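Local coordinates for superkiller protein 7 (Saccharomyces cerevisiae, PDB 4ZKE), which binds GTP through an elongation-factor-like G domain and probably links the Ski complex to the exosome in cytoplasmic mRNA decay, at residues 316-321 against 381-386. Sequence-based numbering, arbitrary orientation.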
loop_
_atom_site.group_PDB
_atom_site.type_symbol
_atom_site.label_atom_id
_atom_site.label_comp_id
_atom_site.label_asym_id
_atom_site.label_seq_id
_atom_site.Cartn_x
_atom_site.Cartn_y
_atom_site.Cartn_z
ATOM N N GLU A 316 -2.504 11.819 -20.894
ATOM C CA GLU A 316 -3.542 12.654 -20.291
ATOM C C GLU A 316 -3.440 12.598 -18.771
ATOM O O GLU A 316 -3.359 11.516 -18.196
ATOM C CB GLU A 316 -4.940 12.196 -20.720
ATOM C CG GLU A 316 -5.362 12.615 -22.116
ATOM C CD GLU A 316 -6.661 11.950 -22.551
ATOM O OE1 GLU A 316 -7.470 11.585 -21.671
ATOM O OE2 GLU A 316 -6.870 11.784 -23.771
ATOM N N ILE A 317 -3.452 13.760 -18.128
ATOM C CA ILE A 317 -3.501 13.838 -16.673
ATOM C C ILE A 317 -4.886 14.300 -16.251
ATOM O O ILE A 317 -5.305 15.407 -16.586
ATOM C CB ILE A 317 -2.437 14.801 -16.103
ATOM C CG1 ILE A 317 -1.036 14.344 -16.514
ATOM C CG2 ILE A 317 -2.547 14.876 -14.578
ATOM C CD1 ILE A 317 0.075 15.307 -16.132
ATOM N N HIS A 318 -5.590 13.450 -15.511
ATOM C CA HIS A 318 -6.939 13.765 -15.054
ATOM C C HIS A 318 -6.951 14.065 -13.562
ATOM O O HIS A 318 -6.606 13.213 -12.743
ATOM C CB HIS A 318 -7.889 12.613 -15.375
ATOM C CG HIS A 318 -8.141 12.439 -16.838
ATOM N ND1 HIS A 318 -9.193 13.047 -17.489
ATOM C CD2 HIS A 318 -7.465 11.744 -17.784
ATOM C CE1 HIS A 318 -9.160 12.725 -18.771
ATOM N NE2 HIS A 318 -8.122 11.935 -18.974
ATOM N N THR A 319 -7.344 15.286 -13.219
ATOM C CA THR A 319 -7.350 15.722 -11.831
ATOM C C THR A 319 -8.632 15.330 -11.116
ATOM O O THR A 319 -9.625 14.957 -11.742
ATOM C CB THR A 319 -7.188 17.246 -11.716
ATOM O OG1 THR A 319 -8.383 17.889 -12.176
ATOM C CG2 THR A 319 -5.998 17.730 -12.530
ATOM N N GLN A 320 -8.601 15.436 -9.792
ATOM C CA GLN A 320 -9.770 15.160 -8.976
ATOM C C GLN A 320 -10.699 16.367 -9.002
ATOM O O GLN A 320 -11.908 16.234 -8.812
ATOM C CB GLN A 320 -9.357 14.808 -7.546
ATOM C CG GLN A 320 -9.930 13.487 -7.078
ATOM C CD GLN A 320 -9.550 12.334 -7.990
ATOM O OE1 GLN A 320 -8.439 11.806 -7.928
ATOM N NE2 GLN A 320 -10.481 11.941 -8.849
ATOM N N TYR A 321 -10.122 17.544 -9.229
ATOM C CA TYR A 321 -10.904 18.716 -9.604
ATOM C C TYR A 321 -11.698 18.357 -10.857
ATOM O O TYR A 321 -11.121 18.099 -11.912
ATOM C CB TYR A 321 -10.007 19.929 -9.855
ATOM C CG TYR A 321 -10.286 21.099 -8.936
ATOM C CD1 TYR A 321 -11.312 21.996 -9.209
ATOM C CD2 TYR A 321 -9.518 21.311 -7.796
ATOM C CE1 TYR A 321 -11.569 23.069 -8.373
ATOM C CE2 TYR A 321 -9.766 22.382 -6.953
ATOM C CZ TYR A 321 -10.794 23.259 -7.248
ATOM O OH TYR A 321 -11.057 24.332 -6.419
ATOM N N ILE A 381 -4.809 10.407 -11.778
ATOM C CA ILE A 381 -4.352 9.338 -12.652
ATOM C C ILE A 381 -3.769 9.890 -13.941
ATOM O O ILE A 381 -4.082 11.008 -14.360
ATOM C CB ILE A 381 -5.489 8.350 -12.999
ATOM C CG1 ILE A 381 -6.647 9.068 -13.689
ATOM C CG2 ILE A 381 -5.984 7.649 -11.741
ATOM C CD1 ILE A 381 -7.504 8.143 -14.517
ATOM N N ILE A 382 -2.918 9.084 -14.562
ATOM C CA ILE A 382 -2.334 9.420 -15.845
ATOM C C ILE A 382 -2.549 8.245 -16.797
ATOM O O ILE A 382 -2.346 7.087 -16.427
ATOM C CB ILE A 382 -0.830 9.767 -15.707
ATOM C CG1 ILE A 382 -0.240 10.160 -17.062
ATOM C CG2 ILE A 382 -0.050 8.605 -15.088
ATOM C CD1 ILE A 382 1.128 10.800 -16.960
ATOM N N ILE A 383 -2.996 8.552 -18.011
ATOM C CA ILE A 383 -3.229 7.540 -19.036
ATOM C C ILE A 383 -2.641 7.996 -20.365
ATOM O O ILE A 383 -2.254 9.155 -20.513
ATOM C CB ILE A 383 -4.736 7.251 -19.220
ATOM C CG1 ILE A 383 -5.487 8.532 -19.597
ATOM C CG2 ILE A 383 -5.312 6.643 -17.944
ATOM C CD1 ILE A 383 -6.933 8.312 -19.985
ATOM N N HIS A 384 -2.571 7.084 -21.328
ATOM C CA HIS A 384 -2.141 7.450 -22.669
ATOM C C HIS A 384 -3.203 8.345 -23.294
ATOM O O HIS A 384 -4.396 8.180 -23.036
ATOM C CB HIS A 384 -1.897 6.216 -23.539
ATOM C CG HIS A 384 -1.195 6.522 -24.826
ATOM N ND1 HIS A 384 -1.868 6.791 -25.998
ATOM C CD2 HIS A 384 0.124 6.617 -25.121
ATOM C CE1 HIS A 384 -0.996 7.031 -26.961
ATOM N NE2 HIS A 384 0.220 6.932 -26.455
ATOM N N SER A 385 -2.768 9.298 -24.109
ATOM C CA SER A 385 -3.687 10.264 -24.687
ATOM C C SER A 385 -4.672 9.604 -25.642
ATOM O O SER A 385 -4.295 8.792 -26.488
ATOM C CB SER A 385 -2.916 11.367 -25.409
ATOM O OG SER A 385 -3.801 12.254 -26.067
ATOM N N ARG A 386 -5.943 9.954 -25.483
ATOM C CA ARG A 386 -6.992 9.517 -26.392
ATOM C C ARG A 386 -7.117 10.555 -27.507
ATOM O O ARG A 386 -8.153 11.201 -27.667
ATOM C CB ARG A 386 -8.311 9.333 -25.637
ATOM C CG ARG A 386 -8.183 8.421 -24.416
ATOM C CD ARG A 386 -9.480 8.307 -23.627
ATOM N NE ARG A 386 -9.726 9.471 -22.779
ATOM C CZ ARG A 386 -10.784 9.610 -21.983
ATOM N NH1 ARG A 386 -11.706 8.656 -21.920
ATOM N NH2 ARG A 386 -10.925 10.706 -21.250
#
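Glu-316 OE1 is gripped by two donors, His-318 NE2 at 2.8 Å and Arg-386 NE at 3.3 Å, the latter a salt bridge. Glu-316 and His-318 are on strand 314-318, which pairs antiparallel with 381-384 in the closed six-stranded barrel of domain II, the second domain of the translational GTPase architecture; Arg-386 follows just beyond the end of 381-384. OE1 lies close to the imidazole plane, and the NE2 proton meets its anti lone pair; the arginine N-H takes the syn one, with the carboxylate and guanidinium planes turned 50° apart. OE2 meanwhile receives the backbone N of Arg-386 at 2.7 Å from above the carboxylate plane, so the acid pins the chain just after strand 381-384. With CG anti to the carbonyl carbon (chi1 -78°) and the chain extended beyond it, the Glu-316 side chain stands up from the sheet, on the face that also carries His-318 and Ile-383. Replacing Glu-316 by alanine would probably leave the Arg-386 amide and NE without this acceptor and the His-318 ring freer to turn. Beneath the carboxylate, Glu-316 N donates to Ile-383 O (2.7 Å) and Ile-383 N to Glu-316 O (3.0 Å). Leu-401 of strand 400-404 touches both His-318 and Arg-386, while Ile-472 of strand 469-473 meets Ile-381 and Ile-383. On the other face of the sheet, Ile-382 CD1 rests 4.2 Å from Ile-317 CG1.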